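Local coordinates for protein metallopeptidase containing co-catalytic metalloactive site (PDB 3B2Y) that is a putative zinc-dependent metallopeptidase of the M14 family, probably acting as a carboxypeptidase, with a nickel ion bound in its metal site, at residues A[17-27]-A[80-91]. Sequence-based numbering, arbitrary orientation.
Sequences IFNCQSNDIDA and AAGPWGMLHFLR
Trp84 and Phe18 run antiparallel alongside each other, their rings inclined at 43° as an oblique aromatic pair. The Phe18 ring and the six-membered ring of the indole have centroids 4.8 Å apart. Trp84 CE3 lies over one face of the Phe18 ring, 3.5 Å from Phe18 CG, while Phe18's own neighbour Ile17 puts CG2 over the opposite face. The Phe18 rim reaches the helix: CE1 meets Leu87 CG at 3.8 Å, and CZ comes near the backbone N of His88. The same CE1 lies over the centre of the Arg91 guanidinium, 3.7 Å from Arg91 CZ, with the two planes 65° apart. Trp84 has CG anti to its carbonyl carbon (chi1 -66°), which carries the indole out from the helix to the 17-27 backbone. There NE1 donates to Ser22 O (2.9 Å, nearly straight), the oxygen lying in the indole plane. Farther round the six-membered ring, Cys20 SG makes an oblique sulfur-aromatic contact, 3.6 Å from Trp84 CH2. Replacing Trp84 with an alanine would probably leave Ser22 O without this donor and open a gap between Phe18 and Cys20. Beyond the indole, Ala80 CB packs on Ser22 CB at 3.9 Å; at the far end Ile17, at about a right angle to His88, touches its CD2 with CD1, and Ser261 of helix 253-271 holds that ring through ND1. Residues 17-22, including strand 20-21 of the two-stranded pair with 14-15, thus lie against helix 81-92. Phe28 of helix 25-39 and Phe114 of helix 111-115 also meet the indole, while Met86 and Phe89 pack on strand 68-73 of the mixed central sheet.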
ATOM      1  N   ILE A  17     -10.897 -16.252  -1.496  1.00 30.51           N
ATOM      2  CA  ILE A  17     -10.149 -16.253  -0.241  1.00 30.70           C
ATOM      3  C   ILE A  17     -11.042 -15.687   0.852  1.00 34.27           C
ATOM      4  O   ILE A  17     -11.120 -16.259   1.939  1.00 36.32           O
ATOM      5  CB  ILE A  17      -8.843 -15.404  -0.321  1.00 31.13           C
ATOM      6  CG1 ILE A  17      -7.817 -16.003  -1.325  1.00 30.44           C
ATOM      7  CG2 ILE A  17      -8.232 -15.173   1.095  1.00 31.06           C
ATOM      8  CD1 ILE A  17      -6.552 -15.125  -1.582  1.00 31.41           C
ATOM      9  N   PHE A  18     -11.738 -14.584   0.552  1.00 29.82           N
ATOM     10  CA  PHE A  18     -12.522 -13.882   1.575  1.00 30.96           C
ATOM     11  C   PHE A  18     -14.024 -14.167   1.493  1.00 30.29           C
ATOM     12  O   PHE A  18     -14.795 -13.764   2.374  1.00 33.82           O
ATOM     13  CB  PHE A  18     -12.161 -12.395   1.574  1.00 31.95           C
ATOM     14  CG  PHE A  18     -10.728 -12.138   1.963  1.00 32.96           C
ATOM     15  CD1 PHE A  18     -10.341 -12.207   3.304  1.00 41.90           C
ATOM     16  CD2 PHE A  18      -9.773 -11.885   1.002  1.00 31.48           C
ATOM     17  CE1 PHE A  18      -9.017 -12.008   3.672  1.00 33.87           C
ATOM     18  CE2 PHE A  18      -8.455 -11.692   1.343  1.00 31.71           C
ATOM     19  CZ  PHE A  18      -8.069 -11.742   2.678  1.00 37.16           C
ATOM     20  N   ASN A  19     -14.422 -14.893   0.460  1.00 29.12           N
ATOM     21  CA  ASN A  19     -15.821 -15.222   0.188  1.00 30.39           C
ATOM     22  C   ASN A  19     -16.712 -13.999   0.163  1.00 30.34           C
ATOM     23  O   ASN A  19     -17.796 -13.979   0.757  1.00 31.46           O
ATOM     24  CB  ASN A  19     -16.352 -16.252   1.197  1.00 32.50           C
ATOM     25  CG  ASN A  19     -17.657 -16.886   0.748  1.00 43.68           C
ATOM     26  OD1 ASN A  19     -18.017 -16.853  -0.447  1.00 47.37           O
ATOM     27  ND2 ASN A  19     -18.379 -17.487   1.702  1.00 54.90           N
ATOM     28  N   CYS A  20     -16.250 -12.951  -0.509  1.00 30.00           N
ATOM     29  CA  CYS A  20     -17.063 -11.779  -0.642  1.00 29.82           C
ATOM     30  C   CYS A  20     -16.633 -10.997  -1.848  1.00 30.24           C
ATOM     31  O   CYS A  20     -15.656 -11.334  -2.494  1.00 34.56           O
ATOM     32  CB  CYS A  20     -16.906 -10.932   0.623  1.00 33.38           C
ATOM     33  SG  CYS A  20     -15.278 -10.297   0.877  1.00 33.01           S
ATOM     34  N   GLN A  21     -17.374  -9.943  -2.144  1.00 30.34           N
ATOM     35  CA  GLN A  21     -16.986  -9.012  -3.164  1.00 28.64           C
ATOM     36  C   GLN A  21     -15.927  -8.053  -2.673  1.00 29.70           C
ATOM     37  O   GLN A  21     -15.832  -7.702  -1.462  1.00 28.44           O
ATOM     38  CB  GLN A  21     -18.207  -8.210  -3.602  1.00 32.41           C
ATOM     39  CG  GLN A  21     -18.069  -7.615  -4.986  1.00 29.09           C
ATOM     40  CD  GLN A  21     -19.477  -7.379  -5.637  1.00 39.88           C
ATOM     41  OE1 GLN A  21     -19.914  -8.169  -6.449  1.00 38.93           O
ATOM     42  NE2 GLN A  21     -20.151  -6.305  -5.251  1.00 36.37           N
ATOM     43  N   SER A  22     -15.136  -7.577  -3.625  1.00 26.05           N
ATOM     44  CA  SER A  22     -14.022  -6.749  -3.327  1.00 27.33           C
ATOM     45  C   SER A  22     -14.318  -5.406  -2.669  1.00 28.26           C
ATOM     46  O   SER A  22     -13.433  -4.821  -2.081  1.00 28.03           O
ATOM     47  CB  SER A  22     -13.145  -6.565  -4.576  1.00 27.89           C
ATOM     48  OG  SER A  22     -13.814  -5.969  -5.630  1.00 28.09           O
ATOM     49  N   ASN A  23     -15.534  -4.885  -2.852  1.00 27.23           N
ATOM     50  CA  ASN A  23     -15.938  -3.600  -2.285  1.00 27.41           C
ATOM     51  C   ASN A  23     -16.789  -3.758  -1.038  1.00 31.31           C
ATOM     52  O   ASN A  23     -17.455  -2.798  -0.626  1.00 30.28           O
ATOM     53  CB  ASN A  23     -16.618  -2.697  -3.326  1.00 29.18           C
ATOM     54  CG  ASN A  23     -17.960  -3.209  -3.728  1.00 26.44           C
ATOM     55  OD1 ASN A  23     -18.193  -4.421  -3.644  1.00 27.67           O
ATOM     56  ND2 ASN A  23     -18.864  -2.328  -4.166  1.00 27.00           N
ATOM     57  N   ASP A  24     -16.732  -4.949  -0.428  1.00 26.54           N
ATOM     58  CA  ASP A  24     -17.555  -5.243   0.754  1.00 31.27           C
ATOM     59  C   ASP A  24     -16.775  -4.682   1.955  1.00 31.91           C
ATOM     60  O   ASP A  24     -16.012  -5.369   2.658  1.00 31.04           O
ATOM     61  CB  ASP A  24     -17.858  -6.723   0.877  1.00 27.60           C
ATOM     62  CG  ASP A  24     -18.800  -7.029   1.978  1.00 34.05           C
ATOM     63  OD1 ASP A  24     -19.055  -6.131   2.812  1.00 31.84           O
ATOM     64  OD2 ASP A  24     -19.331  -8.170   1.979  1.00 36.38           O
ATOM     65  N   ILE A  25     -16.981  -3.391   2.162  1.00 31.11           N
ATOM     66  CA  ILE A  25     -16.160  -2.651   3.146  1.00 31.77           C
ATOM     67  C   ILE A  25     -16.498  -3.058   4.594  1.00 27.46           C
ATOM     68  O   ILE A  25     -15.633  -3.107   5.462  1.00 28.32           O
ATOM     69  CB  ILE A  25     -16.315  -1.118   2.914  1.00 35.27           C
ATOM     70  CG1 ILE A  25     -15.301  -0.332   3.731  1.00 35.89           C
ATOM     71  CG2 ILE A  25     -17.696  -0.638   3.213  1.00 28.33           C
ATOM     72  CD1 ILE A  25     -15.108   1.143   3.250  1.00 32.78           C
ATOM     73  N   ASP A  26     -17.751  -3.455   4.852  1.00 29.75           N
ATOM     74  CA  ASP A  26     -18.109  -3.895   6.190  1.00 32.60           C
ATOM     75  C   ASP A  26     -17.419  -5.212   6.546  1.00 32.01           C
ATOM     76  O   ASP A  26     -16.914  -5.364   7.634  1.00 29.59           O
ATOM     77  CB  ASP A  26     -19.634  -4.054   6.330  1.00 34.35           C
ATOM     78  CG  ASP A  26     -20.377  -2.684   6.311  1.00 41.70           C
ATOM     79  OD1 ASP A  26     -19.807  -1.650   6.756  1.00 52.89           O
ATOM     80  OD2 ASP A  26     -21.544  -2.653   5.881  1.00 50.00           O
ATOM     81  N   ALA A  27     -17.384  -6.140   5.594  1.00 31.23           N
ATOM     82  CA  ALA A  27     -16.675  -7.409   5.754  1.00 29.87           C
ATOM     83  C   ALA A  27     -15.210  -7.121   5.975  1.00 30.75           C
ATOM     84  O   ALA A  27     -14.598  -7.737   6.836  1.00 27.69           O
ATOM     85  CB  ALA A  27     -16.838  -8.289   4.522  1.00 30.85           C
ATOM     86  N   ALA A  80      -8.358  -2.707  -5.235  1.00 31.02           N
ATOM     87  CA  ALA A  80      -8.862  -3.409  -4.041  1.00 31.02           C
ATOM     88  C   ALA A  80      -7.986  -4.576  -3.544  1.00 32.58           C
ATOM     89  O   ALA A  80      -8.035  -4.960  -2.342  1.00 34.18           O
ATOM     90  CB  ALA A  80     -10.332  -3.864  -4.260  1.00 33.08           C
ATOM     91  N   ALA A  81      -7.138  -5.114  -4.417  1.00 31.42           N
ATOM     92  CA  ALA A  81      -6.207  -6.167  -4.024  1.00 30.34           C
ATOM     93  C   ALA A  81      -5.184  -5.750  -2.986  1.00 33.58           C
ATOM     94  O   ALA A  81      -4.599  -6.595  -2.287  1.00 33.42           O
ATOM     95  CB  ALA A  81      -5.443  -6.773  -5.281  1.00 31.09           C
ATOM     96  N   GLY A  82      -4.925  -4.450  -2.889  1.00 34.06           N
ATOM     97  CA  GLY A  82      -4.037  -3.963  -1.840  1.00 31.37           C
ATOM     98  C   GLY A  82      -4.567  -4.196  -0.414  1.00 33.74           C
ATOM     99  O   GLY A  82      -3.962  -4.910   0.375  1.00 33.25           O
ATOM    100  N   PRO A  83      -5.689  -3.558  -0.065  1.00 30.47           N
ATOM    101  CA  PRO A  83      -6.185  -3.703   1.298  1.00 31.63           C
ATOM    102  C   PRO A  83      -6.518  -5.174   1.618  1.00 29.74           C
ATOM    103  O   PRO A  83      -6.171  -5.655   2.701  1.00 28.89           O
ATOM    104  CB  PRO A  83      -7.405  -2.797   1.324  1.00 31.41           C
ATOM    105  CG  PRO A  83      -7.157  -1.859   0.222  1.00 33.80           C
ATOM    106  CD  PRO A  83      -6.534  -2.645  -0.838  1.00 31.12           C
ATOM    107  N   TRP A  84      -7.099  -5.920   0.661  1.00 30.28           N
ATOM    108  CA  TRP A  84      -7.342  -7.355   0.909  1.00 29.50           C
ATOM    109  C   TRP A  84      -6.012  -8.164   0.985  1.00 25.96           C
ATOM    110  O   TRP A  84      -5.929  -9.128   1.742  1.00 25.42           O
ATOM    111  CB  TRP A  84      -8.317  -7.995  -0.099  1.00 29.45           C
ATOM    112  CG  TRP A  84      -9.709  -7.459  -0.019  1.00 31.43           C
ATOM    113  CD1 TRP A  84     -10.256  -6.564  -0.830  1.00 33.08           C
ATOM    114  CD2 TRP A  84     -10.694  -7.805   0.947  1.00 26.41           C
ATOM    115  NE1 TRP A  84     -11.556  -6.311  -0.470  1.00 28.47           N
ATOM    116  CE2 TRP A  84     -11.858  -7.077   0.626  1.00 31.96           C
ATOM    117  CE3 TRP A  84     -10.714  -8.665   2.060  1.00 30.68           C
ATOM    118  CZ2 TRP A  84     -12.985  -7.128   1.407  1.00 29.14           C
ATOM    119  CZ3 TRP A  84     -11.863  -8.751   2.822  1.00 30.62           C
ATOM    120  CH2 TRP A  84     -13.005  -8.012   2.468  1.00 31.48           C
ATOM    121  N   GLY A  85      -5.009  -7.740   0.196  1.00 28.69           N
ATOM    122  CA  GLY A  85      -3.639  -8.277   0.254  1.00 29.21           C
ATOM    123  C   GLY A  85      -3.060  -8.118   1.642  1.00 29.41           C
ATOM    124  O   GLY A  85      -2.464  -9.061   2.197  1.00 29.15           O
HETATM  125  N   MSE A  86      -3.273  -6.955   2.251  1.00 30.43           N
HETATM  126  CA  MSE A  86      -2.795  -6.754   3.616  1.00 35.21           C
HETATM  127  C   MSE A  86      -3.472  -7.635   4.636  1.00 30.68           C
HETATM  128  O   MSE A  86      -2.850  -8.124   5.554  1.00 28.86           O
HETATM  129  CB  MSE A  86      -2.917  -5.295   4.021  1.00 36.34           C
HETATM  130  CG  MSE A  86      -1.959  -4.964   5.191  1.00 47.15           C
HETATM  131 SE   MSE A  86      -2.067  -3.072   5.632  0.75 54.94          SE
HETATM  132  CE  MSE A  86      -1.711  -2.410   3.777  1.00 39.20           C
ATOM    133  N   LEU A  87      -4.776  -7.806   4.504  1.00 31.38           N
ATOM    134  CA  LEU A  87      -5.511  -8.703   5.369  1.00 31.21           C
ATOM    135  C   LEU A  87      -5.022 -10.150   5.265  1.00 31.01           C
ATOM    136  O   LEU A  87      -4.930 -10.861   6.287  1.00 28.43           O
ATOM    137  CB  LEU A  87      -7.004  -8.576   5.089  1.00 28.43           C
ATOM    138  CG  LEU A  87      -8.008  -9.219   6.006  1.00 41.22           C
ATOM    139  CD1 LEU A  87      -7.708  -8.903   7.474  1.00 37.89           C
ATOM    140  CD2 LEU A  87      -9.359  -8.658   5.582  1.00 33.03           C
ATOM    141  N   HIS A  88      -4.685 -10.589   4.047  1.00 27.94           N
ATOM    142  CA  HIS A  88      -4.135 -11.916   3.795  1.00 29.55           C
ATOM    143  C   HIS A  88      -2.767 -12.051   4.487  1.00 30.30           C
ATOM    144  O   HIS A  88      -2.498 -13.015   5.201  1.00 30.24           O
ATOM    145  CB  HIS A  88      -4.006 -12.127   2.260  1.00 29.16           C
ATOM    146  CG  HIS A  88      -3.559 -13.498   1.859  1.00 31.36           C
ATOM    147  ND1 HIS A  88      -2.236 -13.789   1.581  1.00 43.75           N
ATOM    148  CD2 HIS A  88      -4.240 -14.655   1.701  1.00 28.91           C
ATOM    149  CE1 HIS A  88      -2.129 -15.068   1.261  1.00 45.12           C
ATOM    150  NE2 HIS A  88      -3.328 -15.616   1.329  1.00 34.98           N
ATOM    151  N   PHE A  89      -1.986 -10.983   4.374  1.00 29.69           N
ATOM    152  CA  PHE A  89      -0.664 -10.875   4.973  1.00 30.48           C
ATOM    153  C   PHE A  89      -0.765 -10.982   6.494  1.00 29.90           C
ATOM    154  O   PHE A  89      -0.093 -11.786   7.085  1.00 30.65           O
ATOM    155  CB  PHE A  89      -0.035  -9.577   4.518  1.00 31.59           C
ATOM    156  CG  PHE A  89       1.257  -9.272   5.147  1.00 33.47           C
ATOM    157  CD1 PHE A  89       2.350 -10.050   4.878  1.00 34.03           C
ATOM    158  CD2 PHE A  89       1.379  -8.186   5.997  1.00 42.06           C
ATOM    159  CE1 PHE A  89       3.560  -9.769   5.472  1.00 44.78           C
ATOM    160  CE2 PHE A  89       2.600  -7.888   6.577  1.00 45.22           C
ATOM    161  CZ  PHE A  89       3.674  -8.679   6.311  1.00 36.60           C
ATOM    162  N   LEU A  90      -1.660 -10.218   7.080  1.00 29.03           N
ATOM    163  CA  LEU A  90      -1.944 -10.222   8.535  1.00 32.17           C
ATOM    164  C   LEU A  90      -2.409 -11.576   9.042  1.00 31.41           C
ATOM    165  O   LEU A  90      -1.995 -12.046  10.117  1.00 30.38           O
ATOM    166  CB  LEU A  90      -3.016  -9.199   8.868  1.00 29.83           C
ATOM    167  CG  LEU A  90      -2.549  -7.766   8.681  1.00 34.96           C
ATOM    168  CD1 LEU A  90      -3.626  -6.827   9.134  1.00 36.38           C
ATOM    169  CD2 LEU A  90      -1.226  -7.483   9.382  1.00 38.72           C
ATOM    170  N   ARG A  91      -3.234 -12.240   8.251  1.00 33.43           N
ATOM    171  CA  ARG A  91      -3.661 -13.590   8.629  1.00 34.34           C
ATOM    172  C   ARG A  91      -2.477 -14.537   8.798  1.00 31.73           C
ATOM    173  O   ARG A  91      -2.556 -15.451   9.614  1.00 35.27           O
ATOM    174  CB  ARG A  91      -4.702 -14.159   7.645  1.00 35.52           C
ATOM    175  CG  ARG A  91      -6.040 -13.470   7.722  1.00 39.36           C
ATOM    176  CD  ARG A  91      -7.180 -14.359   7.306  1.00 47.97           C
ATOM    177  NE  ARG A  91      -8.429 -13.607   7.373  1.00 51.58           N
ATOM    178  CZ  ARG A  91      -9.560 -13.920   6.735  1.00 59.28           C
ATOM    179  NH1 ARG A  91      -9.636 -14.980   5.930  1.00 56.84           N
ATOM    180  NH2 ARG A  91     -10.621 -13.135   6.885  1.00 63.40           N
TER